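Local coordinates for protein putative P450-like enzyme (Streptomyces himastatinicus ATCC 53653, PDB 5Z9J) that binds heme and probably acts as a cytochrome P450 monooxygenase in Streptomyces secondary metabolism, at residues D207-S210 with Q211-A215; S228-A231 with N232-V236. One frame throughout, in Å; residues are numbered along the deposited sequence.

Contact 1 (D207-S210 with Q211-A215); sequences DLIS and QLVHA
The imidazole of His214 reaches back one helical turn to the carbonyl of Ser210, with ND1 donating to Ser210 O at 3.0 Å. The oxygen is met nearly end-on but lies 24° out of the ring plane, so the ring is tipped against the bond it makes. The amide N of His214 stands 4.0 Å from Ser210 O and donates only weakly, to Gln211 O; the side chain thus meets a carbonyl that its own amide N does not reach. Val213 packs on the same group. With CG1 anti to the carbonyl carbon (chi1 -62°), its CG2 falls between backbone N and carbonyl carbon, where it lies 3.2 Å from Ser210 O and over one face of the His214 ring, offset toward the rim.

This short helix, 208-214, corresponds by its place before the long helix that passes the heme to helix H of the P450 fold. Asp207 is its N-cap: OD1 accepts from Ser210 N at 2.8 Å, nearly in line with the carboxylate C-O bond. Firm i to i+4 bonds follow, Leu212 N to Leu208 O at 2.9 Å and Val213 N to Ile209 O.

The branched side chains meet more loosely. Ile209 turns CD1 to Leu212 CD1 and CG2 to Val213 CG1, each pair 4.3 Å apart, and thereby spans two residues of the next turn. Leu212 also lays CG 3.3 Å from Leu208 O, while Gln211, with CG anti to its carbonyl carbon (chi1 -70°), brings CG alongside Asp207 O. Around the helix, Ile209 and Val213 face helix 172-202 through Trp193 and Ala197, whereas Leu208 and Gln211 rest on Ala93 of helix 82-93.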
# COMPACT_ATOMS: atom_id res chain seq x y z
N ASP A 207 -21.15 -0.39 9.25
CA ASP A 207 -19.84 0.06 8.82
C ASP A 207 -18.79 -0.13 9.90
O ASP A 207 -19.10 -0.49 11.03
CB ASP A 207 -19.90 1.51 8.41
CG ASP A 207 -20.50 2.38 9.52
OD1 ASP A 207 -20.15 2.17 10.69
OD2 ASP A 207 -21.32 3.26 9.21
N LEU A 208 -17.55 0.15 9.53
CA LEU A 208 -16.40 -0.07 10.40
C LEU A 208 -16.33 0.91 11.59
O LEU A 208 -15.88 0.55 12.68
CB LEU A 208 -15.14 -0.01 9.57
CG LEU A 208 -14.01 -0.78 10.22
CD1 LEU A 208 -14.28 -2.24 10.01
CD2 LEU A 208 -12.70 -0.37 9.58
N ILE A 209 -16.73 2.16 11.35
CA ILE A 209 -16.76 3.20 12.39
C ILE A 209 -17.70 2.81 13.52
O ILE A 209 -17.40 3.02 14.71
CB ILE A 209 -17.20 4.57 11.83
CG1 ILE A 209 -16.13 5.09 10.88
CG2 ILE A 209 -17.46 5.58 12.95
CD1 ILE A 209 -14.80 5.33 11.56
N SER A 210 -18.85 2.26 13.15
CA SER A 210 -19.82 1.81 14.12
C SER A 210 -19.22 0.75 15.01
O SER A 210 -19.51 0.68 16.20
CB SER A 210 -21.06 1.25 13.43
OG SER A 210 -21.66 0.28 14.26
N GLN A 211 -18.36 -0.07 14.42
CA GLN A 211 -17.70 -1.12 15.17
C GLN A 211 -16.62 -0.53 16.07
O GLN A 211 -16.45 -0.96 17.21
CB GLN A 211 -17.06 -2.12 14.20
CG GLN A 211 -18.02 -2.99 13.40
CD GLN A 211 -18.77 -3.99 14.26
OE1 GLN A 211 -18.19 -4.98 14.72
NE2 GLN A 211 -20.05 -3.74 14.50
N LEU A 212 -15.92 0.50 15.58
CA LEU A 212 -14.85 1.14 16.33
C LEU A 212 -15.27 1.93 17.60
O LEU A 212 -14.54 1.94 18.60
CB LEU A 212 -14.04 2.06 15.41
CG LEU A 212 -13.16 1.37 14.37
CD1 LEU A 212 -12.40 2.38 13.48
CD2 LEU A 212 -12.22 0.36 15.00
N VAL A 213 -16.42 2.60 17.55
CA VAL A 213 -16.88 3.40 18.68
C VAL A 213 -17.18 2.52 19.88
O VAL A 213 -17.17 3.00 21.02
CB VAL A 213 -18.10 4.26 18.32
CG1 VAL A 213 -17.71 5.25 17.23
CG2 VAL A 213 -19.28 3.39 17.91
N HIS A 214 -17.54 1.26 19.65
CA HIS A 214 -17.80 0.34 20.76
C HIS A 214 -16.53 -0.39 21.24
O HIS A 214 -16.47 -0.82 22.38
CB HIS A 214 -18.88 -0.68 20.41
CG HIS A 214 -20.22 -0.07 20.12
ND1 HIS A 214 -20.70 0.10 18.84
CD2 HIS A 214 -21.16 0.45 20.94
CE1 HIS A 214 -21.89 0.66 18.88
NE2 HIS A 214 -22.19 0.89 20.15
N ALA A 215 -15.53 -0.50 20.38
CA ALA A 215 -14.33 -1.29 20.69
C ALA A 215 -13.55 -0.67 21.85
O ALA A 215 -13.71 0.52 22.14
CB ALA A 215 -13.44 -1.42 19.47

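Contact 2 (S228-A231 with N232-V236); sequences SNIA and NRLLV. With HEM (protoporphyrin IX containing Fe), chain E.
Asn232 N donates to Ser228 O at 2.8 Å, and Leu235 N reaches Ala231 O along an almost straight line, with an N-H...O angle of 177°. Leu234 N binds Ile230 O in the same regular way. Arg233 N departs from this pattern: it approaches Asn229 O from above the carbonyl plane, 39° out of it. The polar ends of two side chains on this turn find partners farther off. The amide of Asn229 donates through ND2 to the backbone oxygens of Ile70 and Glu72, and Arg233 forms a salt bridge with Asp74 through NH2 while NH1 bonds Asn237 OD1, which holds the guanidinium at two of its nitrogens. With CG anti to its own amide nitrogen (chi1 180°), Arg233 places CG 3.9 Å from the heme methyl CMD; the bends at chi2 and chi3 then carry the guanidinium toward Asp74 and Asn237.

Leu234 also belongs to the heme pocket. Its CD2 rests 3.7 Å from heme CMD and 3.8 Å from CAC, the first carbon of a vinyl group, while CD1 turns to Ile230 CG2 at 4.1 Å; the two side chains lie side by side and point the same way. Cut back to an alanine, this position would lose both branches and is likely to open a gap between the porphyrin edge and Ile230. On the heme side Leu234 also touches Leu348, in the loop just after the heme-ligating Cys347.

Helix 224-238 corresponds to the N-terminal part of the long helix that crosses the P450 fold next to the heme. Other helices bury it elsewhere: Ser228 and Ala231 meet Trp193 of helix 172-202, and Leu235 fits against Phe152 of helix 147-163 and Ile138 of helix 132-142.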
# COMPACT_ATOMS: atom_id res chain seq x y z
N SER A 228 -9.20 8.18 14.49
CA SER A 228 -8.70 8.92 13.33
C SER A 228 -7.44 8.24 12.75
O SER A 228 -7.33 8.01 11.53
CB SER A 228 -8.40 10.37 13.72
OG SER A 228 -8.16 11.19 12.59
N ASN A 229 -6.52 7.85 13.61
CA ASN A 229 -5.29 7.24 13.10
C ASN A 229 -5.53 5.86 12.51
O ASN A 229 -4.87 5.48 11.54
CB ASN A 229 -4.25 7.21 14.21
CG ASN A 229 -3.81 8.61 14.61
OD1 ASN A 229 -3.58 9.48 13.75
ND2 ASN A 229 -3.72 8.85 15.91
N ILE A 230 -6.51 5.12 13.02
CA ILE A 230 -6.85 3.85 12.40
C ILE A 230 -7.50 4.08 11.03
O ILE A 230 -7.05 3.50 10.04
CB ILE A 230 -7.78 3.02 13.30
CG1 ILE A 230 -6.98 2.50 14.51
CG2 ILE A 230 -8.41 1.85 12.52
CD1 ILE A 230 -7.87 1.97 15.65
N ALA A 231 -8.52 4.93 10.96
CA ALA A 231 -9.13 5.21 9.66
C ALA A 231 -8.11 5.78 8.65
O ALA A 231 -8.09 5.36 7.50
CB ALA A 231 -10.29 6.11 9.80
N ASN A 232 -7.23 6.68 9.09
CA ASN A 232 -6.31 7.28 8.16
C ASN A 232 -5.44 6.16 7.63
O ASN A 232 -5.11 6.16 6.47
CB ASN A 232 -5.32 8.23 8.83
CG ASN A 232 -4.55 9.12 7.82
OD1 ASN A 232 -4.49 8.84 6.61
ND2 ASN A 232 -3.63 9.89 8.42
N ARG A 233 -5.05 5.23 8.50
CA ARG A 233 -4.12 4.15 8.11
C ARG A 233 -4.81 3.22 7.09
O ARG A 233 -4.17 2.79 6.14
CB ARG A 233 -3.61 3.35 9.32
CG ARG A 233 -2.62 2.18 8.95
CD ARG A 233 -1.49 2.70 8.05
NE ARG A 233 -0.64 3.70 8.70
CZ ARG A 233 0.19 4.55 8.09
NH1 ARG A 233 0.30 4.59 6.77
NH2 ARG A 233 0.93 5.38 8.81
N LEU A 234 -6.10 2.95 7.26
CA LEU A 234 -6.82 2.14 6.29
C LEU A 234 -6.87 2.85 4.93
O LEU A 234 -6.50 2.26 3.90
CB LEU A 234 -8.24 1.81 6.79
CG LEU A 234 -8.09 0.88 8.00
CD1 LEU A 234 -9.36 0.61 8.69
CD2 LEU A 234 -7.42 -0.46 7.54
N LEU A 235 -7.23 4.12 4.93
CA LEU A 235 -7.26 4.92 3.69
C LEU A 235 -5.92 4.93 3.00
O LEU A 235 -5.83 4.59 1.79
CB LEU A 235 -7.63 6.35 3.97
CG LEU A 235 -9.12 6.42 4.34
CD1 LEU A 235 -9.35 7.82 4.83
CD2 LEU A 235 -9.99 6.12 3.11
N VAL A 236 -4.89 5.34 3.74
CA VAL A 236 -3.59 5.53 3.09
C VAL A 236 -3.06 4.22 2.64
O VAL A 236 -2.46 4.17 1.56
CB VAL A 236 -2.56 6.21 4.01
CG1 VAL A 236 -1.09 6.04 3.48
CG2 VAL A 236 -2.89 7.64 4.19
CHA HEM E . 0.20 -3.60 5.86
CHB HEM E . 0.96 -3.75 1.13
CHC HEM E . -3.78 -3.09 0.45
CHD HEM E . -4.37 -1.98 5.06
C1A HEM E . 0.87 -3.74 4.67
C2A HEM E . 2.29 -4.03 4.46
C3A HEM E . 2.50 -4.09 3.14
C4A HEM E . 1.22 -3.83 2.47
CMA HEM E . 3.85 -4.36 2.45
CAA HEM E . 3.36 -4.24 5.55
CBA HEM E . 3.84 -2.90 6.14
CGA HEM E . 5.09 -3.06 7.00
O1A HEM E . 5.70 -2.05 7.43
O2A HEM E . 5.51 -4.19 7.31
C1B HEM E . -0.27 -3.66 0.54
C2B HEM E . -0.53 -3.87 -0.86
C3B HEM E . -1.84 -3.69 -1.05
C4B HEM E . -2.43 -3.33 0.23
CMB HEM E . 0.58 -4.25 -1.86
CAB HEM E . -2.67 -3.79 -2.33
CBB HEM E . -2.18 -4.15 -3.51
C1C HEM E . -4.39 -2.75 1.64
C2C HEM E . -5.84 -2.48 1.85
C3C HEM E . -5.97 -2.18 3.14
C4C HEM E . -4.66 -2.23 3.73
CMC HEM E . -6.90 -2.59 0.75
CAC HEM E . -7.20 -1.77 3.99
CBC HEM E . -8.44 -1.72 3.53
C1D HEM E . -3.19 -2.27 5.67
C2D HEM E . -2.94 -2.03 7.06
C3D HEM E . -1.54 -2.56 7.30
C4D HEM E . -1.06 -3.05 6.04
CMD HEM E . -3.88 -1.38 8.11
CAD HEM E . -0.77 -2.48 8.63
CBD HEM E . -0.96 -3.75 9.44
CGD HEM E . -0.02 -3.70 10.62
O1D HEM E . 0.91 -2.85 10.66
O2D HEM E . -0.18 -4.54 11.55
NA HEM E . 0.28 -3.64 3.44
NB HEM E . -1.46 -3.31 1.18
NC HEM E . -3.76 -2.56 2.81
ND HEM E . -2.08 -2.91 5.09
FE HEM E . -1.81 -3.23 3.19

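In the fold
Contacts 1 and 2 follow each other along the chain, with centres about 13 Å apart, and they meet through leucine and isoleucine side chains. Leu208 CD2 lies 3.6 Å from Leu234 CD1, and Leu212 CD1 lies 4.1 Å from Ile230 CG2, so helix 208-214 packs directly on helix 224-238. The pair forms two layers beside the edge of the heme: contact 2 touches the porphyrin itself, with the side chain of Leu234 about 8 Å from that of Cys347, the axial ligand of the iron, whereas in contact 1 the side chain of Leu208 is about 8 Å from the bound heme, one layer farther out. Contact 1 is thus a second shell, backing the residues that line the pocket.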